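Local atomic coordinates of thermostable carboxypeptidase 1 (Pyrococcus furiosus, PDB entry 1KA2), a protein that removes amino acids one by one from the C-terminus of peptides, as a homodimeric, cobalt-binding M32 metallocarboxypeptidase of broad specificity. Residues E205-R209 against E210-R214; E325-P328 against F329-N332. One frame throughout, in Å; residues are numbered along the deposited sequence.

Interaction 1 (E205-R209 against E210-R214)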
ATOM      1  N   GLU A 205      11.571  -1.883 -33.564  1.00 43.76           N
ATOM      2  CA  GLU A 205      12.584  -2.605 -32.824  1.00 43.50           C
ATOM      3  C   GLU A 205      12.045  -3.105 -31.479  1.00 43.93           C
ATOM      4  O   GLU A 205      11.563  -2.325 -30.658  1.00 45.18           O
ATOM      5  CB  GLU A 205      13.810  -1.712 -32.616  1.00 42.01           C
ATOM      6  CG  GLU A 205      14.488  -1.239 -33.916  1.00 41.38           C
ATOM      7  CD  GLU A 205      15.018  -2.380 -34.787  1.00 42.77           C
ATOM      8  OE1 GLU A 205      15.024  -3.542 -34.334  1.00 40.88           O
ATOM      9  OE2 GLU A 205      15.441  -2.113 -35.938  1.00 44.74           O
ATOM     10  N   LYS A 206      12.114  -4.416 -31.275  1.00 43.57           N
ATOM     11  CA  LYS A 206      11.661  -5.039 -30.038  1.00 44.30           C
ATOM     12  C   LYS A 206      12.784  -5.050 -29.006  1.00 43.98           C
ATOM     13  O   LYS A 206      13.956  -4.992 -29.356  1.00 44.61           O
ATOM     14  CB  LYS A 206      11.228  -6.481 -30.293  1.00 44.84           C
ATOM     15  CG  LYS A 206       9.956  -6.644 -31.099  1.00 45.68           C
ATOM     16  CD  LYS A 206       9.570  -8.119 -31.195  1.00 45.15           C
ATOM     17  CE  LYS A 206       8.229  -8.314 -31.905  1.00 48.21           C
ATOM     18  NZ  LYS A 206       8.197  -7.699 -33.265  1.00 46.76           N
ATOM     19  N   TYR A 207      12.418  -5.123 -27.731  1.00 43.99           N
ATOM     20  CA  TYR A 207      13.405  -5.170 -26.659  1.00 43.59           C
ATOM     21  C   TYR A 207      12.879  -6.020 -25.515  1.00 45.02           C
ATOM     22  O   TYR A 207      11.671  -6.224 -25.392  1.00 45.04           O
ATOM     23  CB  TYR A 207      13.722  -3.760 -26.151  1.00 42.15           C
ATOM     24  CG  TYR A 207      12.562  -3.050 -25.484  1.00 40.31           C
ATOM     25  CD1 TYR A 207      12.176  -3.366 -24.183  1.00 38.64           C
ATOM     26  CD2 TYR A 207      11.835  -2.076 -26.168  1.00 38.42           C
ATOM     27  CE1 TYR A 207      11.090  -2.727 -23.582  1.00 39.86           C
ATOM     28  CE2 TYR A 207      10.755  -1.437 -25.581  1.00 38.60           C
ATOM     29  CZ  TYR A 207      10.383  -1.766 -24.290  1.00 39.07           C
ATOM     30  OH  TYR A 207       9.283  -1.160 -23.726  1.00 36.98           O
ATOM     31  N   GLU A 208      13.786  -6.535 -24.689  1.00 45.86           N
ATOM     32  CA  GLU A 208      13.383  -7.332 -23.536  1.00 46.47           C
ATOM     33  C   GLU A 208      13.282  -6.373 -22.347  1.00 45.84           C
ATOM     34  O   GLU A 208      14.137  -5.504 -22.171  1.00 44.41           O
ATOM     35  CB  GLU A 208      14.410  -8.437 -23.264  1.00 49.66           C
ATOM     36  CG  GLU A 208      14.551  -9.419 -24.422  1.00 53.80           C
ATOM     37  CD  GLU A 208      15.310 -10.673 -24.040  1.00 56.50           C
ATOM     38  OE1 GLU A 208      16.472 -10.559 -23.587  1.00 57.41           O
ATOM     39  OE2 GLU A 208      14.738 -11.776 -24.199  1.00 58.76           O
ATOM     40  N   ARG A 209      12.230  -6.519 -21.546  1.00 44.31           N
ATOM     41  CA  ARG A 209      12.013  -5.637 -20.404  1.00 44.95           C
ATOM     42  C   ARG A 209      13.266  -5.141 -19.681  1.00 44.61           C
ATOM     43  O   ARG A 209      13.497  -3.938 -19.586  1.00 45.28           O
ATOM     44  CB  ARG A 209      11.084  -6.305 -19.389  1.00 45.06           C
ATOM     45  CG  ARG A 209      10.769  -5.420 -18.193  1.00 46.86           C
ATOM     46  CD  ARG A 209       9.597  -5.951 -17.390  1.00 47.32           C
ATOM     47  NE  ARG A 209       9.557  -5.354 -16.058  1.00 49.92           N
ATOM     48  CZ  ARG A 209       8.601  -5.576 -15.161  1.00 49.90           C
ATOM     49  NH1 ARG A 209       7.587  -6.386 -15.450  1.00 50.86           N
ATOM     50  NH2 ARG A 209       8.663  -4.995 -13.969  1.00 47.98           N
ATOM     51  N   GLU A 210      14.077  -6.063 -19.181  1.00 44.35           N
ATOM     52  CA  GLU A 210      15.275  -5.684 -18.444  1.00 44.21           C
ATOM     53  C   GLU A 210      16.188  -4.689 -19.151  1.00 42.25           C
ATOM     54  O   GLU A 210      16.847  -3.892 -18.492  1.00 41.17           O
ATOM     55  CB  GLU A 210      16.074  -6.930 -18.048  1.00 47.41           C
ATOM     56  CG  GLU A 210      15.369  -7.804 -17.018  1.00 51.96           C
ATOM     57  CD  GLU A 210      16.300  -8.825 -16.375  1.00 55.73           C
ATOM     58  OE1 GLU A 210      17.331  -8.407 -15.807  1.00 57.82           O
ATOM     59  OE2 GLU A 210      16.003 -10.040 -16.430  1.00 58.32           O
ATOM     60  N   TRP A 211      16.233  -4.729 -20.479  1.00 40.53           N
ATOM     61  CA  TRP A 211      17.082  -3.799 -21.219  1.00 41.49           C
ATOM     62  C   TRP A 211      16.679  -2.347 -20.967  1.00 39.98           C
ATOM     63  O   TRP A 211      17.518  -1.518 -20.626  1.00 38.58           O
ATOM     64  CB  TRP A 211      17.013  -4.056 -22.729  1.00 43.86           C
ATOM     65  CG  TRP A 211      17.563  -5.372 -23.192  1.00 46.19           C
ATOM     66  CD1 TRP A 211      18.271  -6.278 -22.455  1.00 46.67           C
ATOM     67  CD2 TRP A 211      17.459  -5.919 -24.513  1.00 47.23           C
ATOM     68  NE1 TRP A 211      18.611  -7.356 -23.234  1.00 46.71           N
ATOM     69  CE2 TRP A 211      18.127  -7.163 -24.502  1.00 47.33           C
ATOM     70  CE3 TRP A 211      16.868  -5.478 -25.706  1.00 46.10           C
ATOM     71  CZ2 TRP A 211      18.219  -7.976 -25.637  1.00 47.88           C
ATOM     72  CZ3 TRP A 211      16.960  -6.285 -26.837  1.00 46.95           C
ATOM     73  CH2 TRP A 211      17.630  -7.519 -26.793  1.00 48.23           C
ATOM     74  N   MET A 212      15.392  -2.050 -21.147  1.00 38.62           N
ATOM     75  CA  MET A 212      14.896  -0.695 -20.962  1.00 37.56           C
ATOM     76  C   MET A 212      14.808  -0.268 -19.513  1.00 38.47           C
ATOM     77  O   MET A 212      14.914   0.923 -19.215  1.00 36.69           O
ATOM     78  CB  MET A 212      13.531  -0.517 -21.635  1.00 36.71           C
ATOM     79  CG  MET A 212      13.626  -0.447 -23.148  1.00 35.82           C
ATOM     80  SD  MET A 212      14.965   0.655 -23.646  1.00 37.49           S
ATOM     81  CE  MET A 212      14.270   2.232 -23.210  1.00 37.18           C
ATOM     82  N   GLU A 213      14.616  -1.219 -18.603  1.00 38.98           N
ATOM     83  CA  GLU A 213      14.544  -0.826 -17.206  1.00 43.26           C
ATOM     84  C   GLU A 213      15.931  -0.377 -16.747  1.00 42.86           C
ATOM     85  O   GLU A 213      16.061   0.402 -15.803  1.00 43.73           O
ATOM     86  CB  GLU A 213      13.946  -1.947 -16.316  1.00 43.73           C
ATOM     87  CG  GLU A 213      14.728  -3.224 -16.142  1.00 47.30           C
ATOM     88  CD  GLU A 213      13.911  -4.283 -15.405  1.00 48.54           C
ATOM     89  OE1 GLU A 213      14.480  -5.307 -14.980  1.00 51.88           O
ATOM     90  OE2 GLU A 213      12.691  -4.096 -15.256  1.00 48.46           O
ATOM     91  N   ARG A 214      16.966  -0.840 -17.446  1.00 43.86           N
ATOM     92  CA  ARG A 214      18.330  -0.431 -17.132  1.00 43.49           C
ATOM     93  C   ARG A 214      18.504   1.005 -17.643  1.00 42.73           C
ATOM     94  O   ARG A 214      19.160   1.833 -17.006  1.00 43.68           O
ATOM     95  CB  ARG A 214      19.356  -1.356 -17.811  1.00 45.21           C
ATOM     96  CG  ARG A 214      19.549  -2.717 -17.134  1.00 46.39           C
ATOM     97  CD  ARG A 214      20.870  -3.377 -17.552  1.00 48.77           C
ATOM     98  NE  ARG A 214      20.765  -4.226 -18.738  1.00 49.69           N
ATOM     99  CZ  ARG A 214      20.242  -5.449 -18.735  1.00 50.83           C
ATOM    100  NH1 ARG A 214      19.776  -5.970 -17.610  1.00 50.65           N
ATOM    101  NH2 ARG A 214      20.194  -6.157 -19.855  1.00 51.56           N
TER
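Met212 lays its CG over the middle of the Tyr207 ring, 3.4 Å from the ring centroid and 12° off the normal, a close CH-pi contact. Met212 SD stands farther out above the same face, 4.8 Å from the Tyr207 ring centroid, a Met-aromatic contact, and the bent chain leads on away from the ring. The two side chains cross at about a right angle. Tyr207 CG stands between its backbone N and carbonyl carbon (chi1 65°), which sets the ring where Met212 CG meets its face. Separately, Tyr207 CB touches Trp211 CE3 at 3.6 Å. Glu208 packs on one face of the Trp211 indole, its backbone N toward the rim; Glu208 CB is 4.1 Å from the centroid of the five-membered ring of Trp211, and the extended chain runs on until OE1 nears CZ2, the carboxylate turned 58° from the ring plane. Replacing Trp211 with an alanine would probably leave Glu208 CB and Tyr207 CB without their aromatic partner. Arg209 and Glu213 form a salt bridge whose hydrogen bond, Arg209 NE to Glu213 OE2 at 3.5 Å, is weak, with guanidinium and carboxylate almost perpendicular. Two backbone bonds start the helix: Trp211 N to Glu208 O (2.8 Å), then the straighter Glu213 N to Arg209 O (3.1 Å). This is the entry of an extended loop into the first turn of helix 209-223, with Tyr207 and Met212 turned inward against helix 261-278.

Interaction 2 (E325-P328 against F329-N332)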
ATOM      1  N   GLU A 325      24.648   0.592 -25.142  1.00 45.94           N
ATOM      2  CA  GLU A 325      25.089  -0.438 -24.200  1.00 45.93           C
ATOM      3  C   GLU A 325      24.047  -1.520 -23.943  1.00 44.54           C
ATOM      4  O   GLU A 325      24.373  -2.703 -23.883  1.00 43.04           O
ATOM      5  CB  GLU A 325      25.456   0.194 -22.851  1.00 48.04           C
ATOM      6  CG  GLU A 325      26.785   0.927 -22.812  1.00 50.58           C
ATOM      7  CD  GLU A 325      27.029   1.604 -21.471  1.00 54.29           C
ATOM      8  OE1 GLU A 325      26.915   0.920 -20.422  1.00 53.71           O
ATOM      9  OE2 GLU A 325      27.335   2.819 -21.470  1.00 54.12           O
ATOM     10  N   ASN A 326      22.792  -1.107 -23.803  1.00 43.57           N
ATOM     11  CA  ASN A 326      21.710  -2.028 -23.490  1.00 42.25           C
ATOM     12  C   ASN A 326      20.829  -2.517 -24.632  1.00 43.07           C
ATOM     13  O   ASN A 326      20.115  -3.508 -24.477  1.00 42.97           O
ATOM     14  CB  ASN A 326      20.830  -1.395 -22.413  1.00 41.97           C
ATOM     15  CG  ASN A 326      21.545  -1.270 -21.081  1.00 41.11           C
ATOM     16  OD1 ASN A 326      21.622  -2.231 -20.316  1.00 40.53           O
ATOM     17  ND2 ASN A 326      22.084  -0.086 -20.804  1.00 39.90           N
ATOM     18  N   LEU A 327      20.864  -1.837 -25.774  1.00 42.84           N
ATOM     19  CA  LEU A 327      20.029  -2.248 -26.897  1.00 42.98           C
ATOM     20  C   LEU A 327      20.862  -2.709 -28.098  1.00 43.69           C
ATOM     21  O   LEU A 327      21.531  -1.901 -28.752  1.00 42.87           O
ATOM     22  CB  LEU A 327      19.109  -1.095 -27.293  1.00 43.33           C
ATOM     23  CG  LEU A 327      18.301  -0.478 -26.140  1.00 42.96           C
ATOM     24  CD1 LEU A 327      17.545   0.739 -26.647  1.00 40.68           C
ATOM     25  CD2 LEU A 327      17.335  -1.503 -25.556  1.00 40.58           C
ATOM     26  N   PRO A 328      20.825  -4.023 -28.403  1.00 42.70           N
ATOM     27  CA  PRO A 328      21.569  -4.619 -29.519  1.00 43.91           C
ATOM     28  C   PRO A 328      21.253  -3.967 -30.858  1.00 44.94           C
ATOM     29  O   PRO A 328      22.158  -3.615 -31.612  1.00 44.25           O
ATOM     30  CB  PRO A 328      21.132  -6.082 -29.488  1.00 43.00           C
ATOM     31  CG  PRO A 328      20.875  -6.317 -28.035  1.00 44.06           C
ATOM     32  CD  PRO A 328      20.115  -5.067 -27.644  1.00 41.87           C
ATOM     33  N   PHE A 329      19.963  -3.809 -31.143  1.00 46.10           N
ATOM     34  CA  PHE A 329      19.526  -3.209 -32.396  1.00 46.39           C
ATOM     35  C   PHE A 329      19.970  -1.761 -32.550  1.00 47.37           C
ATOM     36  O   PHE A 329      19.768  -1.160 -33.606  1.00 48.10           O
ATOM     37  CB  PHE A 329      18.007  -3.309 -32.520  1.00 47.11           C
ATOM     38  CG  PHE A 329      17.263  -2.659 -31.392  1.00 47.23           C
ATOM     39  CD1 PHE A 329      17.150  -1.275 -31.320  1.00 47.02           C
ATOM     40  CD2 PHE A 329      16.664  -3.436 -30.410  1.00 47.60           C
ATOM     41  CE1 PHE A 329      16.447  -0.679 -30.286  1.00 47.36           C
ATOM     42  CE2 PHE A 329      15.962  -2.851 -29.373  1.00 46.78           C
ATOM     43  CZ  PHE A 329      15.852  -1.469 -29.312  1.00 47.36           C
ATOM     44  N   MET A 330      20.567  -1.192 -31.503  1.00 48.23           N
ATOM     45  CA  MET A 330      21.042   0.183 -31.589  1.00 48.41           C
ATOM     46  C   MET A 330      22.335   0.288 -32.383  1.00 50.31           C
ATOM     47  O   MET A 330      22.732   1.388 -32.767  1.00 50.86           O
ATOM     48  CB  MET A 330      21.252   0.801 -30.201  1.00 47.17           C
ATOM     49  CG  MET A 330      20.047   1.571 -29.684  1.00 45.75           C
ATOM     50  SD  MET A 330      19.445   2.806 -30.840  1.00 45.52           S
ATOM     51  CE  MET A 330      20.646   4.096 -30.532  1.00 42.96           C
ATOM     52  N   SER A 331      22.995  -0.840 -32.633  1.00 51.99           N
ATOM     53  CA  SER A 331      24.243  -0.801 -33.396  1.00 54.73           C
ATOM     54  C   SER A 331      24.009  -0.515 -34.882  1.00 54.88           C
ATOM     55  O   SER A 331      24.912  -0.631 -35.703  1.00 56.03           O
ATOM     56  CB  SER A 331      25.048  -2.106 -33.208  1.00 55.61           C
ATOM     57  OG  SER A 331      24.238  -3.272 -33.263  1.00 58.08           O
ATOM     58  N   ASN A 332      22.784  -0.129 -35.216  1.00 55.19           N
ATOM     59  CA  ASN A 332      22.427   0.170 -36.590  1.00 54.44           C
ATOM     60  C   ASN A 332      21.895   1.592 -36.717  1.00 53.29           C
ATOM     61  O   ASN A 332      21.511   2.014 -37.807  1.00 53.80           O
ATOM     62  CB  ASN A 332      21.359  -0.813 -37.082  1.00 56.04           C
ATOM     63  CG  ASN A 332      21.878  -2.223 -37.199  1.00 58.40           C
ATOM     64  OD1 ASN A 332      22.770  -2.497 -38.001  1.00 59.42           O
ATOM     65  ND2 ASN A 332      21.326  -3.132 -36.401  1.00 57.14           N
TER
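Leu327, the first residue to leave helical geometry after helix 313-326, meets both Phe329 and Met330. Leu327 CB lies over one face of the Phe329 ring, offset toward the rim, 4.1 Å from the ring centroid in a CH-pi contact; its branch runs alongside the aromatic side chain, pointing the same way. Phe329 can fold back like this because CG sits between its own N and carbonyl carbon (chi1 58°). The same Leu327 CB touches Met330 CG at 3.7 Å, the methionine chain crossing at a slant before it bends away toward Tyr320 and Leu323. Met330 N gives a hydrogen bond to Leu327 O at 3.0 Å. At Pro328 the side-chain ring turns away, and the carbonyl does the work. Pro328 O accepts from Ser331 OG at 2.7 Å, almost in line with the C=O bond, and from Ser331 N at 3.1 Å. One oxygen thus holds both the backbone and the hydroxyl of Ser331, which should fix the serine's rotation. Leu327 thereby gives the turn an apolar side that meets Phe260 and helix 209-223, while the carbonyls of Leu327 and Pro328, the latter also gripped by the serine hydroxyl, hold the chain in its 3-10 turn as it leaves the helix.

From the N-terminal side, interaction 1 comes first: the loop after helix 169-192 turns into helix 209-223. More than a hundred residues later, past helix 261-278 with its metal-binding histidines, interaction 2 closes the turn that leaves helix 313-326 on the way to helix 335-342. Each closes a short local turn; they follow in series, neither nested nor crossed. The centres of interactions 1 and 2 lie about 11 Å apart, and the two touch. Arg214 NE probably hydrogen-bonds Asn326 OD1 at 2.7 Å, while Trp211 CZ3 packs on Pro328 CD at 3.5 Å. Thus the start of helix 209-223 is joined to the end of helix 313-326, with Phe260 touched by residues of both.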